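Local coordinates for ribosomal RNA processing protein 6 (Trypanosoma brucei brucei, PDB 4NLC) that probably acts as a nuclear 3'-5' exoribonuclease of the RRP6 family that works with the exosome in processing ribosomal RNA, here represented by its catalytic core, at residues Y105-R117 with V123-M135. The protein carries 1 engineered substitution. Numbering follows the deposited sequence.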
loop_
_atom_site.group_PDB
_atom_site.type_symbol
_atom_site.label_atom_id
_atom_site.label_comp_id
_atom_site.label_asym_id
_atom_site.label_seq_id
_atom_site.Cartn_x
_atom_site.Cartn_y
_atom_site.Cartn_z
ATOM N N TYR A 105 9.996 -2.364 -7.018
ATOM C CA TYR A 105 9.500 -1.428 -8.030
ATOM C C TYR A 105 8.070 -0.983 -7.754
ATOM O O TYR A 105 7.825 0.208 -7.608
ATOM C CB TYR A 105 9.637 -1.987 -9.446
ATOM C CG TYR A 105 9.305 -0.931 -10.466
ATOM C CD1 TYR A 105 10.200 0.102 -10.745
ATOM C CD2 TYR A 105 8.065 -0.911 -11.099
ATOM C CE1 TYR A 105 9.868 1.126 -11.631
ATOM C CE2 TYR A 105 7.728 0.103 -11.995
ATOM C CZ TYR A 105 8.634 1.115 -12.262
ATOM O OH TYR A 105 8.301 2.097 -13.161
ATOM N N GLN A 106 7.135 -1.930 -7.673
ATOM C CA GLN A 106 5.735 -1.617 -7.409
ATOM C C GLN A 106 5.472 -1.533 -5.924
ATOM O O GLN A 106 4.484 -0.932 -5.509
ATOM C CB GLN A 106 4.804 -2.676 -8.033
ATOM C CG GLN A 106 4.850 -2.742 -9.570
ATOM C CD GLN A 106 3.953 -3.834 -10.101
ATOM O OE1 GLN A 106 2.743 -3.867 -9.853
ATOM N NE2 GLN A 106 4.545 -4.800 -10.769
ATOM N N GLY A 107 6.342 -2.151 -5.131
ATOM C CA GLY A 107 6.148 -2.212 -3.691
ATOM C C GLY A 107 5.357 -3.458 -3.348
ATOM O O GLY A 107 4.851 -4.149 -4.241
ATOM N N PHE A 108 5.284 -3.787 -2.056
ATOM C CA PHE A 108 4.528 -4.957 -1.626
ATOM C C PHE A 108 4.047 -4.841 -0.196
ATOM O O PHE A 108 4.737 -4.285 0.653
ATOM C CB PHE A 108 5.300 -6.292 -1.868
ATOM C CG PHE A 108 6.678 -6.395 -1.249
ATOM C CD1 PHE A 108 6.833 -6.729 0.090
ATOM C CD2 PHE A 108 7.823 -6.195 -2.019
ATOM C CE1 PHE A 108 8.111 -6.828 0.660
ATOM C CE2 PHE A 108 9.096 -6.268 -1.447
ATOM C CZ PHE A 108 9.234 -6.604 -0.116
ATOM N N THR A 109 2.901 -5.455 0.087
ATOM C CA THR A 109 2.365 -5.499 1.441
ATOM C C THR A 109 3.196 -6.460 2.295
ATOM O O THR A 109 3.449 -7.599 1.893
ATOM C CB THR A 109 0.893 -5.872 1.415
ATOM O OG1 THR A 109 0.248 -5.024 0.465
ATOM C CG2 THR A 109 0.237 -5.713 2.792
ATOM N N CYS A 110 3.562 -6.004 3.489
ATOM C CA CYS A 110 4.363 -6.769 4.448
ATOM C C CYS A 110 3.583 -7.448 5.575
ATOM O O CYS A 110 3.991 -8.508 6.057
ATOM C CB CYS A 110 5.439 -5.871 5.026
ATOM S SG CYS A 110 6.713 -5.437 3.833
ATOM N N LEU A 111 2.515 -6.802 6.034
ATOM C CA LEU A 111 1.761 -7.236 7.196
ATOM C C LEU A 111 0.346 -6.757 7.090
ATOM O O LEU A 111 0.089 -5.718 6.485
ATOM C CB LEU A 111 2.409 -6.562 8.410
ATOM C CG LEU A 111 2.464 -7.298 9.730
ATOM C CD1 LEU A 111 3.318 -8.572 9.635
ATOM C CD2 LEU A 111 2.987 -6.357 10.825
ATOM N N MET A 112 -0.579 -7.536 7.662
ATOM C CA MET A 112 -1.996 -7.188 7.713
ATOM C C MET A 112 -2.355 -7.300 9.199
ATOM O O MET A 112 -1.986 -8.270 9.853
ATOM C CB MET A 112 -2.859 -8.152 6.865
ATOM C CG MET A 112 -4.360 -7.891 6.975
ATOM S SD MET A 112 -5.381 -9.046 6.019
ATOM C CE MET A 112 -5.267 -8.320 4.423
ATOM N N GLN A 113 -3.057 -6.309 9.722
ATOM C CA GLN A 113 -3.472 -6.342 11.114
ATOM C C GLN A 113 -4.992 -6.395 11.089
ATOM O O GLN A 113 -5.635 -5.747 10.250
ATOM C CB GLN A 113 -2.964 -5.096 11.887
ATOM C CG GLN A 113 -1.433 -4.949 11.908
ATOM C CD GLN A 113 -0.969 -3.918 10.930
ATOM O OE1 GLN A 113 -0.974 -2.722 11.196
ATOM N NE2 GLN A 113 -0.604 -4.348 9.760
ATOM N N ILE A 114 -5.559 -7.206 11.974
ATOM C CA ILE A 114 -7.008 -7.353 12.083
ATOM C C ILE A 114 -7.405 -7.340 13.539
ATOM O O ILE A 114 -6.879 -8.133 14.314
ATOM C CB ILE A 114 -7.567 -8.639 11.373
ATOM C CG1 ILE A 114 -7.280 -8.653 9.849
ATOM C CG2 ILE A 114 -9.083 -8.775 11.603
ATOM C CD1 ILE A 114 -6.739 -9.966 9.351
ATOM N N SER A 115 -8.401 -6.529 13.890
ATOM C CA SER A 115 -8.957 -6.584 15.231
ATOM C C SER A 115 -10.434 -6.908 15.152
ATOM O O SER A 115 -11.144 -6.399 14.278
ATOM C CB SER A 115 -8.777 -5.269 15.987
ATOM O OG SER A 115 -7.437 -4.996 16.362
ATOM N N THR A 116 -10.897 -7.712 16.109
ATOM C CA THR A 116 -12.311 -8.019 16.319
ATOM C C THR A 116 -12.632 -7.404 17.670
ATOM O O THR A 116 -11.722 -6.941 18.359
ATOM C CB THR A 116 -12.635 -9.553 16.271
ATOM O OG1 THR A 116 -12.209 -10.210 17.461
ATOM C CG2 THR A 116 -12.074 -10.254 15.044
ATOM N N ARG A 117 -13.904 -7.434 18.078
ATOM C CA ARG A 117 -14.325 -6.938 19.391
ATOM C C ARG A 117 -13.648 -7.696 20.544
ATOM O O ARG A 117 -13.600 -7.175 21.646
ATOM C CB ARG A 117 -15.864 -7.061 19.548
ATOM C CG ARG A 117 -16.676 -6.278 18.516
ATOM C CD ARG A 117 -16.362 -4.784 18.523
ATOM N NE ARG A 117 -17.286 -4.108 17.633
ATOM C CZ ARG A 117 -17.568 -2.815 17.653
ATOM N NH1 ARG A 117 -16.939 -2.004 18.494
ATOM N NH2 ARG A 117 -18.475 -2.320 16.829
ATOM N N VAL A 123 -1.114 -10.704 10.664
ATOM C CA VAL A 123 -0.907 -11.642 9.584
ATOM C C VAL A 123 0.398 -11.386 8.833
ATOM O O VAL A 123 0.608 -10.318 8.287
ATOM C CB VAL A 123 -2.134 -11.748 8.621
ATOM C CG1 VAL A 123 -1.911 -12.829 7.555
ATOM C CG2 VAL A 123 -3.393 -12.059 9.417
ATOM N N ASP A 124 1.233 -12.427 8.737
ATOM C CA ASP A 124 2.454 -12.317 7.971
ATOM C C ASP A 124 2.204 -12.560 6.477
ATOM O O ASP A 124 2.322 -13.683 5.989
ATOM C CB ASP A 124 3.571 -13.194 8.552
ATOM C CG ASP A 124 4.920 -12.945 7.925
ATOM O OD1 ASP A 124 4.963 -12.408 6.789
ATOM O OD2 ASP A 124 5.930 -13.330 8.535
ATOM N N CYS A 125 1.865 -11.460 5.769
ATOM C CA CYS A 125 1.642 -11.272 4.318
ATOM C C CYS A 125 2.774 -11.748 3.478
ATOM O O CYS A 125 2.598 -11.811 2.266
ATOM C CB CYS A 125 1.425 -9.795 4.016
ATOM S SG CYS A 125 -0.142 -9.172 4.557
ATOM N N LEU A 126 3.969 -11.822 4.041
ATOM C CA LEU A 126 5.117 -12.263 3.292
ATOM C C LEU A 126 5.157 -13.771 3.296
ATOM O O LEU A 126 5.215 -14.383 2.239
ATOM C CB LEU A 126 6.420 -11.662 3.850
ATOM C CG LEU A 126 6.639 -10.173 3.576
ATOM C CD1 LEU A 126 7.927 -9.665 4.255
ATOM C CD2 LEU A 126 6.640 -9.881 2.073
ATOM N N LYS A 127 5.078 -14.367 4.480
ATOM C CA LYS A 127 5.119 -15.811 4.660
ATOM C C LYS A 127 3.898 -16.497 4.059
ATOM O O LYS A 127 4.044 -17.595 3.537
ATOM C CB LYS A 127 5.297 -16.176 6.146
ATOM C CG LYS A 127 5.816 -17.590 6.319
ATOM C CD LYS A 127 6.912 -17.716 7.346
ATOM C CE LYS A 127 7.287 -19.163 7.546
ATOM N NZ LYS A 127 7.689 -19.820 6.268
ATOM N N VAL A 128 2.709 -15.867 4.109
ATOM C CA VAL A 128 1.500 -16.498 3.532
ATOM C C VAL A 128 0.976 -15.701 2.308
ATOM O O VAL A 128 -0.199 -15.829 1.949
ATOM C CB VAL A 128 0.386 -16.834 4.585
ATOM C CG1 VAL A 128 0.921 -17.774 5.658
ATOM C CG2 VAL A 128 -0.206 -15.586 5.219
ATOM N N ARG A 129 1.887 -14.949 1.619
ATOM C CA ARG A 129 1.583 -14.165 0.417
ATOM C C ARG A 129 0.745 -14.930 -0.585
ATOM O O ARG A 129 -0.290 -14.424 -1.018
ATOM C CB ARG A 129 2.866 -13.658 -0.268
ATOM C CG ARG A 129 2.600 -12.759 -1.484
ATOM C CD ARG A 129 3.915 -12.335 -2.104
ATOM N NE ARG A 129 3.771 -11.779 -3.450
ATOM C CZ ARG A 129 3.466 -10.509 -3.702
ATOM N NH1 ARG A 129 3.270 -9.652 -2.702
ATOM N NH2 ARG A 129 3.361 -10.082 -4.950
ATOM N N ALA A 130 1.188 -16.158 -0.931
ATOM C CA ALA A 130 0.558 -17.041 -1.917
ATOM C C ALA A 130 -0.823 -17.554 -1.487
ATOM O O ALA A 130 -1.576 -18.030 -2.331
ATOM C CB ALA A 130 1.472 -18.228 -2.199
ATOM N N ASN A 131 -1.153 -17.450 -0.183
ATOM C CA ASN A 131 -2.394 -17.980 0.390
ATOM C C ASN A 131 -3.402 -16.930 0.824
ATOM O O ASN A 131 -4.459 -17.286 1.351
ATOM C CB ASN A 131 -2.028 -18.869 1.602
ATOM C CG ASN A 131 -0.822 -19.741 1.333
ATOM O OD1 ASN A 131 0.295 -19.480 1.794
ATOM N ND2 ASN A 131 -0.998 -20.721 0.487
ATOM N N MET A 132 -3.078 -15.646 0.647
ATOM C CA MET A 132 -3.945 -14.554 1.108
ATOM C C MET A 132 -5.336 -14.541 0.437
ATOM O O MET A 132 -6.289 -14.038 1.030
ATOM C CB MET A 132 -3.243 -13.201 0.984
ATOM C CG MET A 132 -2.125 -12.998 1.995
ATOM S SD MET A 132 -2.684 -13.044 3.708
ATOM C CE MET A 132 -3.445 -11.422 3.831
ATOM N N TYR A 133 -5.460 -15.189 -0.744
ATOM C CA TYR A 133 -6.722 -15.317 -1.485
ATOM C C TYR A 133 -7.810 -15.991 -0.625
ATOM O O TYR A 133 -9.004 -15.767 -0.853
ATOM C CB TYR A 133 -6.505 -16.074 -2.805
ATOM C CG TYR A 133 -6.172 -17.546 -2.640
ATOM C CD1 TYR A 133 -7.174 -18.501 -2.563
ATOM C CD2 TYR A 133 -4.853 -17.987 -2.639
ATOM C CE1 TYR A 133 -6.878 -19.859 -2.460
ATOM C CE2 TYR A 133 -4.543 -19.346 -2.543
ATOM C CZ TYR A 133 -5.561 -20.276 -2.421
ATOM O OH TYR A 133 -5.284 -21.616 -2.305
ATOM N N LEU A 134 -7.379 -16.790 0.377
ATOM C CA LEU A 134 -8.268 -17.484 1.334
ATOM C C LEU A 134 -9.088 -16.536 2.201
ATOM O O LEU A 134 -10.038 -16.963 2.837
ATOM C CB LEU A 134 -7.502 -18.503 2.212
ATOM C CG LEU A 134 -6.902 -19.706 1.453
ATOM C CD1 LEU A 134 -5.967 -20.490 2.342
ATOM C CD2 LEU A 134 -7.972 -20.611 0.864
ATOM N N MET A 135 -8.734 -15.257 2.203
ATOM C CA MET A 135 -9.426 -14.213 2.947
ATOM C C MET A 135 -10.603 -13.649 2.138
ATOM O O MET A 135 -11.407 -12.924 2.708
ATOM C CB MET A 135 -8.451 -13.070 3.317
ATOM C CG MET A 135 -7.237 -13.546 4.099
ATOM S SD MET A 135 -6.679 -12.311 5.266
ATOM C CE MET A 135 -8.108 -12.362 6.470
HETATM O O HOH W 1 2.845 -9.717 0.124
#
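L126 CD2 comes obliquely to the F108 ring, 3.7 Å from F108 CE1, the two side chains crossing at about a right angle. The R129 guanidinium also approaches F108 obliquely, NH1 lying 4.0 Å from F108 CB. At the guanidinium edge, in its plane, NH1 of R129 donates to a water, which in turn donates to T109 O (2.8 Å) and C125 O. The extended R129 chain carries its end to this place (CG anti to the backbone N, chi1 -176°), where D161 of helix 152-162 forms a salt bridge with NH1; D161 also accepts from T109 OG1.

Farther along, M112 and V123 form an antiparallel hydrogen-bonded pair, V123 N to M112 O 2.7 Å and M112 N to V123 O 3.1 Å. Past V123 the chain turns off: L126 N donates to D124 OD1 (an Asx turn), and K127 N comes to the same oxygen from above the carboxylate plane, completing an Asx motif, while OD2 pairs with R209. C110 and L111, both facing E98, form a classic beta bulge, and C125 SG lies 3.5 Å from L111 C.

Three methionines meet in the next layer. M112 runs out extended, then bends at chi3 (-82°); it lies alongside M132 and M135, each running the opposite way, with M112 SD 3.6 Å from M135 SD and its CE against M132 CE. I114 CD1 meets M135 CE tip to tip and touches V123 CG2 (3.9 Å) at a slant.

Strand 108-115 in the mixed sheet of the RNase H-like 3'-5' exonuclease domain thus joins V123, the turn after it and the 3-10 segment 129-135 through buried, largely apolar contacts; at the F108 end, one water satisfies two backbone carbonyls, and D161 probably balances the charge of R129.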